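Local coordinates for putative type VI secretion protein (Escherichia coli, PDB 6SKI), which acts as a phospholipase effector of the type VI secretion system and binds the VgrG spike, which probably carries it to its target, at residues I39-D44 with D162-R167; A417-R422 with D456-Q461. All blocks are in the same frame, centred on the assembly; numbering follows the deposited sequence.

Interaction 1: residues I39-D44 with D162-R167; sequences IGIFFD and DEAMER
Phe-43 points the far end of its ring at the methyl of Ala-164, and this meeting of one aromatic ring of strand 22-43 with one small residue of helix 156-178 makes up most of the contact. Phe-43 CZ lies 3.4 Å from Ala-164 CB and CE1 of the same ring 3.6 Å from it, the ring being set obliquely to the methyl. The ring gets there because CG stands anti to the carbonyl carbon (chi1 -72°), which carries it out from the strand to the helix. Ile-41, two residues earlier and so on the same side of the strand, adds its CG2 branch, a looser neighbour at 4.3 Å from Ala-164 CB. Alanine suits this spot: its CB is aimed at the strand and its small size lets the helix backbone settle close, the CA atoms of Ile-41 and Ala-164 being 7.4 Å apart. Strand 22-43 lies in a mainly parallel sheet, consistent with the alpha/beta-hydrolase fold of the family, and helix 156-178 covers one side of it together with helix 198-211, where Phe-206 and Ala-202 pack on Ile-41 and Phe-43 respectively. On the opposite side Phe-42 turns its ring towards helix 101-108. Gly-40, having no side chain, leaves room for CE1 of that ring. No hydrogen bond crosses between the segments, and the touching groups are all apolar and buried. Polar residues of the helix lie to the flanks: Arg-167 NH1 is 3.6 Å from Glu-163 OE1, a long ion pair with the oxygen well out of the guanidinium plane, and the same nitrogen donates a hydrogen bond to the carbonyl of Tyr-127. On the side turned away from the strand, Asp-162 forms a salt bridge with Arg-209 of helix 198-211.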
ATOM      1  N   ILE A  39     -14.865   2.604  10.392  1.00 43.08           N
ATOM      2  CA  ILE A  39     -13.501   2.188  10.674  1.00 43.08           C
ATOM      3  C   ILE A  39     -12.661   2.512   9.451  1.00 43.08           C
ATOM      4  O   ILE A  39     -12.897   1.974   8.363  1.00 43.08           O
ATOM      5  CB  ILE A  39     -13.419   0.698  11.032  1.00 43.08           C
ATOM      6  CG1 ILE A  39     -14.514   0.338  12.036  1.00 43.08           C
ATOM      7  CG2 ILE A  39     -12.049   0.366  11.585  1.00 43.08           C
ATOM      8  CD1 ILE A  39     -14.484  -1.099  12.484  1.00 43.08           C
ATOM      9  N   GLY A  40     -11.689   3.397   9.627  1.00 42.27           N
ATOM     10  CA  GLY A  40     -10.802   3.757   8.546  1.00 42.27           C
ATOM     11  C   GLY A  40      -9.683   2.755   8.409  1.00 42.27           C
ATOM     12  O   GLY A  40      -8.826   2.650   9.288  1.00 42.27           O
ATOM     13  N   ILE A  41      -9.683   2.010   7.312  1.00 41.24           N
ATOM     14  CA  ILE A  41      -8.697   0.969   7.068  1.00 41.24           C
ATOM     15  C   ILE A  41      -7.644   1.554   6.146  1.00 41.24           C
ATOM     16  O   ILE A  41      -7.960   2.018   5.045  1.00 41.24           O
ATOM     17  CB  ILE A  41      -9.333  -0.288   6.460  1.00 41.24           C
ATOM     18  CG1 ILE A  41     -10.699  -0.542   7.088  1.00 41.24           C
ATOM     19  CG2 ILE A  41      -8.450  -1.484   6.699  1.00 41.24           C
ATOM     20  CD1 ILE A  41     -10.620  -1.118   8.472  1.00 41.24           C
ATOM     21  N   PHE A  42      -6.395   1.545   6.598  1.00 40.72           N
ATOM     22  CA  PHE A  42      -5.304   2.208   5.897  1.00 40.72           C
ATOM     23  C   PHE A  42      -4.238   1.167   5.599  1.00 40.72           C
ATOM     24  O   PHE A  42      -3.464   0.794   6.485  1.00 40.72           O
ATOM     25  CB  PHE A  42      -4.744   3.357   6.731  1.00 40.72           C
ATOM     26  CG  PHE A  42      -5.677   4.521   6.849  1.00 40.72           C
ATOM     27  CD1 PHE A  42      -6.475   4.669   7.963  1.00 40.72           C
ATOM     28  CD2 PHE A  42      -5.747   5.475   5.854  1.00 40.72           C
ATOM     29  CE1 PHE A  42      -7.333   5.731   8.073  1.00 40.72           C
ATOM     30  CE2 PHE A  42      -6.603   6.542   5.967  1.00 40.72           C
ATOM     31  CZ  PHE A  42      -7.396   6.667   7.075  1.00 40.72           C
ATOM     32  N   PHE A  43      -4.197   0.713   4.353  1.00 42.05           N
ATOM     33  CA  PHE A  43      -3.249  -0.294   3.898  1.00 42.05           C
ATOM     34  C   PHE A  43      -2.089   0.442   3.250  1.00 42.05           C
ATOM     35  O   PHE A  43      -2.240   1.018   2.171  1.00 42.05           O
ATOM     36  CB  PHE A  43      -3.888  -1.241   2.890  1.00 42.05           C
ATOM     37  CG  PHE A  43      -4.872  -2.201   3.466  1.00 42.05           C
ATOM     38  CD1 PHE A  43      -4.455  -3.388   4.028  1.00 42.05           C
ATOM     39  CD2 PHE A  43      -6.222  -1.948   3.379  1.00 42.05           C
ATOM     40  CE1 PHE A  43      -5.364  -4.281   4.527  1.00 42.05           C
ATOM     41  CE2 PHE A  43      -7.132  -2.838   3.874  1.00 42.05           C
ATOM     42  CZ  PHE A  43      -6.704  -4.006   4.449  1.00 42.05           C
ATOM     43  N   ASP A  44      -0.932   0.414   3.885  1.00 46.93           N
ATOM     44  CA  ASP A  44       0.186   1.157   3.337  1.00 46.93           C
ATOM     45  C   ASP A  44       0.966   0.300   2.349  1.00 46.93           C
ATOM     46  O   ASP A  44       0.813  -0.920   2.282  1.00 46.93           O
ATOM     47  CB  ASP A  44       1.098   1.641   4.460  1.00 46.93           C
ATOM     48  CG  ASP A  44       1.844   2.901   4.101  1.00 46.93           C
ATOM     49  OD1 ASP A  44       1.854   3.270   2.910  1.00 46.93           O
ATOM     50  OD2 ASP A  44       2.422   3.527   5.009  1.00 46.93           O
ATOM     51  N   ASP A 162      -5.963 -10.150   6.420  1.00 51.91           N
ATOM     52  CA  ASP A 162      -6.143 -10.848   7.693  1.00 51.91           C
ATOM     53  C   ASP A 162      -5.586 -10.032   8.858  1.00 51.91           C
ATOM     54  O   ASP A 162      -6.231  -9.901   9.914  1.00 51.91           O
ATOM     55  CB  ASP A 162      -5.459 -12.211   7.635  1.00 51.91           C
ATOM     56  CG  ASP A 162      -6.198 -13.197   6.757  1.00 51.91           C
ATOM     57  OD1 ASP A 162      -6.884 -12.755   5.813  1.00 51.91           O
ATOM     58  OD2 ASP A 162      -6.088 -14.415   7.004  1.00 51.91           O
ATOM     59  N   GLU A 163      -4.391  -9.470   8.674  1.00 52.03           N
ATOM     60  CA  GLU A 163      -3.845  -8.548   9.659  1.00 52.03           C
ATOM     61  C   GLU A 163      -4.775  -7.364   9.865  1.00 52.03           C
ATOM     62  O   GLU A 163      -4.889  -6.846  10.978  1.00 52.03           O
ATOM     63  CB  GLU A 163      -2.458  -8.076   9.217  1.00 52.03           C
ATOM     64  CG  GLU A 163      -2.014  -6.762   9.836  1.00 52.03           C
ATOM     65  CD  GLU A 163      -0.543  -6.478   9.618  1.00 52.03           C
ATOM     66  OE1 GLU A 163      -0.104  -5.346   9.914  1.00 52.03           O
ATOM     67  OE2 GLU A 163       0.176  -7.386   9.150  1.00 52.03           O
ATOM     68  N   ALA A 164      -5.467  -6.944   8.808  1.00 49.61           N
ATOM     69  CA  ALA A 164      -6.442  -5.871   8.931  1.00 49.61           C
ATOM     70  C   ALA A 164      -7.613  -6.292   9.799  1.00 49.61           C
ATOM     71  O   ALA A 164      -8.155  -5.478  10.545  1.00 49.61           O
ATOM     72  CB  ALA A 164      -6.931  -5.440   7.552  1.00 49.61           C
ATOM     73  N   MET A 165      -8.034  -7.552   9.702  1.00 51.37           N
ATOM     74  CA  MET A 165      -9.097  -8.023  10.591  1.00 51.37           C
ATOM     75  C   MET A 165      -8.655  -7.985  12.049  1.00 51.37           C
ATOM     76  O   MET A 165      -9.404  -7.530  12.927  1.00 51.37           O
ATOM     77  CB  MET A 165      -9.537  -9.436  10.215  1.00 51.37           C
ATOM     78  CG  MET A 165      -9.631  -9.682   8.739  1.00 51.37           C
ATOM     79  SD  MET A 165     -11.256  -9.284   8.098  1.00 51.37           S
ATOM     80  CE  MET A 165     -10.884  -9.056   6.363  1.00 51.37           C
ATOM     81  N   GLU A 166      -7.438  -8.454  12.329  1.00 52.50           N
ATOM     82  CA  GLU A 166      -6.954  -8.399  13.711  1.00 52.50           C
ATOM     83  C   GLU A 166      -6.827  -6.957  14.198  1.00 52.50           C
ATOM     84  O   GLU A 166      -7.156  -6.642  15.352  1.00 52.50           O
ATOM     85  CB  GLU A 166      -5.623  -9.135  13.852  1.00 52.50           C
ATOM     86  CG  GLU A 166      -5.723 -10.642  13.680  1.00 52.50           C
ATOM     87  CD  GLU A 166      -5.103 -11.142  12.394  1.00 52.50           C
ATOM     88  OE1 GLU A 166      -5.771 -11.921  11.681  1.00 52.50           O
ATOM     89  OE2 GLU A 166      -3.947 -10.771  12.103  1.00 52.50           O
ATOM     90  N   ARG A 167      -6.369  -6.062  13.328  1.00 51.49           N
ATOM     91  CA  ARG A 167      -6.234  -4.663  13.706  1.00 51.49           C
ATOM     92  C   ARG A 167      -7.595  -3.990  13.865  1.00 51.49           C
ATOM     93  O   ARG A 167      -7.744  -3.066  14.671  1.00 51.49           O
ATOM     94  CB  ARG A 167      -5.369  -3.945  12.677  1.00 51.49           C
ATOM     95  CG  ARG A 167      -3.900  -4.291  12.746  1.00 51.49           C
ATOM     96  CD  ARG A 167      -3.146  -3.274  13.581  1.00 51.49           C
ATOM     97  NE  ARG A 167      -1.853  -3.785  14.023  1.00 51.49           N
ATOM     98  CZ  ARG A 167      -0.700  -3.518  13.420  1.00 51.49           C
ATOM     99  NH1 ARG A 167      -0.674  -2.742  12.346  1.00 51.49           N
ATOM    100  NH2 ARG A 167       0.430  -4.027  13.892  1.00 51.49           N
TER

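Interaction 2: residues A417-R422 with D456-Q461; sequences ANVCLR and DKAIAQ
Val-419 and Ala-458 meet methyl to methyl, CG1 of the valine lying 3.8 Å from CB of the alanine. The branch that touches is the one anti to the valine's backbone N (chi1 178°), which extends across the gap between the helices. Ala-458 directs its CB at the other helix, and as a short residue it allows a CA separation of 7.4 Å from Val-419. One turn further along the first helix, Arg-422 takes part with the root of its side chain: its CB is 4.0 Å from Ile-459 CD1, while the extended chain from CG to NE carries the guanidinium away from the partner helix. An arginine fits such a margin, where its aliphatic base can pack against a hydrocarbon and its charge can lie towards the surface. Ile-459 reaches in with its longer arm, the terminal CD1 meeting that base and CG1 coming within 4.2 Å of the Arg-422 carbonyl O. Its CG1 stands anti to its own carbonyl carbon, and this longer branch suits a place where the partner is the base of an arginine. Next out, Val-423 packs on both Ala-458 and Ile-459, carrying the apolar seam along helix 416-431, and Asp-426 touches the isoleucine at its margin. Ile-438 lies against Arg-422 from the intervening loop. Polar anchors fix helix 452-466 on its other flanks: Lys-457 makes a salt bridge with Glu-478 and bonds the carbonyl of Ala-473, and Gln-461 donates to the carbonyl of Gln-472. Helix 416-431 is itself wedged between neighbours, with Leu-421 on helix 101-108 and Cys-420 on Leu-306 of strand 303-306; Gln-461 touches that same strand, so both helices of the pair reach the end strand of the central sheet.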
ATOM      1  N   ALA A 417       3.378  14.588  -4.041  1.00 43.72           N
ATOM      2  CA  ALA A 417       2.566  13.659  -3.282  1.00 43.72           C
ATOM      3  C   ALA A 417       1.675  14.373  -2.285  1.00 43.72           C
ATOM      4  O   ALA A 417       0.644  13.824  -1.900  1.00 43.72           O
ATOM      5  CB  ALA A 417       3.455  12.650  -2.554  1.00 43.72           C
ATOM      6  N   ASN A 418       2.004  15.613  -1.923  1.00 45.08           N
ATOM      7  CA  ASN A 418       1.082  16.418  -1.134  1.00 45.08           C
ATOM      8  C   ASN A 418      -0.110  16.854  -1.975  1.00 45.08           C
ATOM      9  O   ASN A 418      -1.243  16.905  -1.484  1.00 45.08           O
ATOM     10  CB  ASN A 418       1.812  17.626  -0.559  1.00 45.08           C
ATOM     11  CG  ASN A 418       2.907  17.236   0.404  1.00 45.08           C
ATOM     12  OD1 ASN A 418       2.857  16.172   1.016  1.00 45.08           O
ATOM     13  ND2 ASN A 418       3.909  18.091   0.538  1.00 45.08           N
ATOM     14  N   VAL A 419       0.125  17.154  -3.252  1.00 44.48           N
ATOM     15  CA  VAL A 419      -0.976  17.451  -4.161  1.00 44.48           C
ATOM     16  C   VAL A 419      -1.868  16.230  -4.326  1.00 44.48           C
ATOM     17  O   VAL A 419      -3.100  16.329  -4.286  1.00 44.48           O
ATOM     18  CB  VAL A 419      -0.429  17.936  -5.515  1.00 44.48           C
ATOM     19  CG1 VAL A 419      -1.560  18.193  -6.488  1.00 44.48           C
ATOM     20  CG2 VAL A 419       0.420  19.177  -5.332  1.00 44.48           C
ATOM     21  N   CYS A 420      -1.260  15.057  -4.508  1.00 43.81           N
ATOM     22  CA  CYS A 420      -2.055  13.839  -4.626  1.00 43.81           C
ATOM     23  C   CYS A 420      -2.811  13.542  -3.336  1.00 43.81           C
ATOM     24  O   CYS A 420      -3.953  13.067  -3.375  1.00 43.81           O
ATOM     25  CB  CYS A 420      -1.147  12.675  -5.005  1.00 43.81           C
ATOM     26  SG  CYS A 420      -0.360  12.903  -6.605  1.00 43.81           S
ATOM     27  N   LEU A 421      -2.192  13.838  -2.193  1.00 43.33           N
ATOM     28  CA  LEU A 421      -2.869  13.739  -0.909  1.00 43.33           C
ATOM     29  C   LEU A 421      -4.100  14.626  -0.867  1.00 43.33           C
ATOM     30  O   LEU A 421      -5.159  14.209  -0.396  1.00 43.33           O
ATOM     31  CB  LEU A 421      -1.907  14.132   0.206  1.00 43.33           C
ATOM     32  CG  LEU A 421      -2.403  13.940   1.631  1.00 43.33           C
ATOM     33  CD1 LEU A 421      -2.712  12.486   1.904  1.00 43.33           C
ATOM     34  CD2 LEU A 421      -1.379  14.471   2.590  1.00 43.33           C
ATOM     35  N   ARG A 422      -3.970  15.866  -1.329  1.00 45.28           N
ATOM     36  CA  ARG A 422      -5.097  16.789  -1.284  1.00 45.28           C
ATOM     37  C   ARG A 422      -6.209  16.350  -2.225  1.00 45.28           C
ATOM     38  O   ARG A 422      -7.394  16.528  -1.923  1.00 45.28           O
ATOM     39  CB  ARG A 422      -4.623  18.203  -1.603  1.00 45.28           C
ATOM     40  CG  ARG A 422      -3.839  18.797  -0.463  1.00 45.28           C
ATOM     41  CD  ARG A 422      -2.936  19.916  -0.893  1.00 45.28           C
ATOM     42  NE  ARG A 422      -1.896  20.139   0.103  1.00 45.28           N
ATOM     43  CZ  ARG A 422      -1.967  21.055   1.059  1.00 45.28           C
ATOM     44  NH1 ARG A 422      -3.034  21.833   1.154  1.00 45.28           N
ATOM     45  NH2 ARG A 422      -0.977  21.188   1.923  1.00 45.28           N
ATOM     46  N   ASP A 456      -4.755  23.162  -6.990  1.00 51.64           N
ATOM     47  CA  ASP A 456      -6.159  23.471  -7.210  1.00 51.64           C
ATOM     48  C   ASP A 456      -6.641  22.835  -8.500  1.00 51.64           C
ATOM     49  O   ASP A 456      -7.649  22.118  -8.509  1.00 51.64           O
ATOM     50  CB  ASP A 456      -6.358  24.983  -7.249  1.00 51.64           C
ATOM     51  CG  ASP A 456      -6.233  25.620  -5.886  1.00 51.64           C
ATOM     52  OD1 ASP A 456      -5.981  24.886  -4.909  1.00 51.64           O
ATOM     53  OD2 ASP A 456      -6.381  26.856  -5.791  1.00 51.64           O
ATOM     54  N   LYS A 457      -5.875  23.006  -9.581  1.00 51.23           N
ATOM     55  CA  LYS A 457      -6.269  22.408 -10.848  1.00 51.23           C
ATOM     56  C   LYS A 457      -6.393  20.903 -10.705  1.00 51.23           C
ATOM     57  O   LYS A 457      -7.404  20.315 -11.106  1.00 51.23           O
ATOM     58  CB  LYS A 457      -5.267  22.771 -11.940  1.00 51.23           C
ATOM     59  CG  LYS A 457      -5.633  22.220 -13.304  1.00 51.23           C
ATOM     60  CD  LYS A 457      -5.016  23.043 -14.414  1.00 51.23           C
ATOM     61  CE  LYS A 457      -5.230  22.383 -15.761  1.00 51.23           C
ATOM     62  NZ  LYS A 457      -4.400  23.014 -16.818  1.00 51.23           N
ATOM     63  N   ALA A 458      -5.413  20.274 -10.052  1.00 49.18           N
ATOM     64  CA  ALA A 458      -5.488  18.836  -9.845  1.00 49.18           C
ATOM     65  C   ALA A 458      -6.739  18.475  -9.067  1.00 49.18           C
ATOM     66  O   ALA A 458      -7.474  17.559  -9.455  1.00 49.18           O
ATOM     67  CB  ALA A 458      -4.240  18.340  -9.119  1.00 49.18           C
ATOM     68  N   ILE A 459      -7.041  19.233  -8.010  1.00 48.96           N
ATOM     69  CA  ILE A 459      -8.255  18.963  -7.250  1.00 48.96           C
ATOM     70  C   ILE A 459      -9.466  19.095  -8.156  1.00 48.96           C
ATOM     71  O   ILE A 459     -10.341  18.220  -8.176  1.00 48.96           O
ATOM     72  CB  ILE A 459      -8.345  19.894  -6.027  1.00 48.96           C
ATOM     73  CG1 ILE A 459      -7.407  19.409  -4.923  1.00 48.96           C
ATOM     74  CG2 ILE A 459      -9.767  19.966  -5.515  1.00 48.96           C
ATOM     75  CD1 ILE A 459      -6.907  20.502  -4.022  1.00 48.96           C
ATOM     76  N   ALA A 460      -9.490  20.142  -8.985  1.00 49.01           N
ATOM     77  CA  ALA A 460     -10.603  20.298  -9.909  1.00 49.01           C
ATOM     78  C   ALA A 460     -10.679  19.107 -10.847  1.00 49.01           C
ATOM     79  O   ALA A 460     -11.766  18.567 -11.088  1.00 49.01           O
ATOM     80  CB  ALA A 460     -10.463  21.599 -10.693  1.00 49.01           C
ATOM     81  N   GLN A 461      -9.523  18.636 -11.322  1.00 50.48           N
ATOM     82  CA  GLN A 461      -9.518  17.471 -12.192  1.00 50.48           C
ATOM     83  C   GLN A 461     -10.158  16.286 -11.497  1.00 50.48           C
ATOM     84  O   GLN A 461     -10.979  15.578 -12.094  1.00 50.48           O
ATOM     85  CB  GLN A 461      -8.093  17.145 -12.625  1.00 50.48           C
ATOM     86  CG  GLN A 461      -7.533  18.117 -13.634  1.00 50.48           C
ATOM     87  CD  GLN A 461      -6.116  17.792 -14.016  1.00 50.48           C
ATOM     88  OE1 GLN A 461      -5.566  16.782 -13.591  1.00 50.48           O
ATOM     89  NE2 GLN A 461      -5.512  18.651 -14.821  1.00 50.48           N
TER

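How the interactions relate
Interaction 1 ties a strand of the central sheet to a helix covering one of its sides, whereas interaction 2 joins two helices of a later part of the chain. Their centres lie 26 Å apart and their nearest atoms about 8 Å, without touching. Helix 101-108 bridges them: Leu-105 packs on Phe-42 of the first and Leu-421 of the second. The sheet is a second link, since strands 22-43 and 303-306 both belong to it. Ser-197, His-310 and Asp-245 are probably the catalytic triad, judging by their charge-relay geometry; Ser-197 falls between strand 184-195, paired with 22-43, and helix 198-211, which packs on Ile-41 and Phe-43, a position consistent with the nucleophile elbow of alpha/beta-hydrolases.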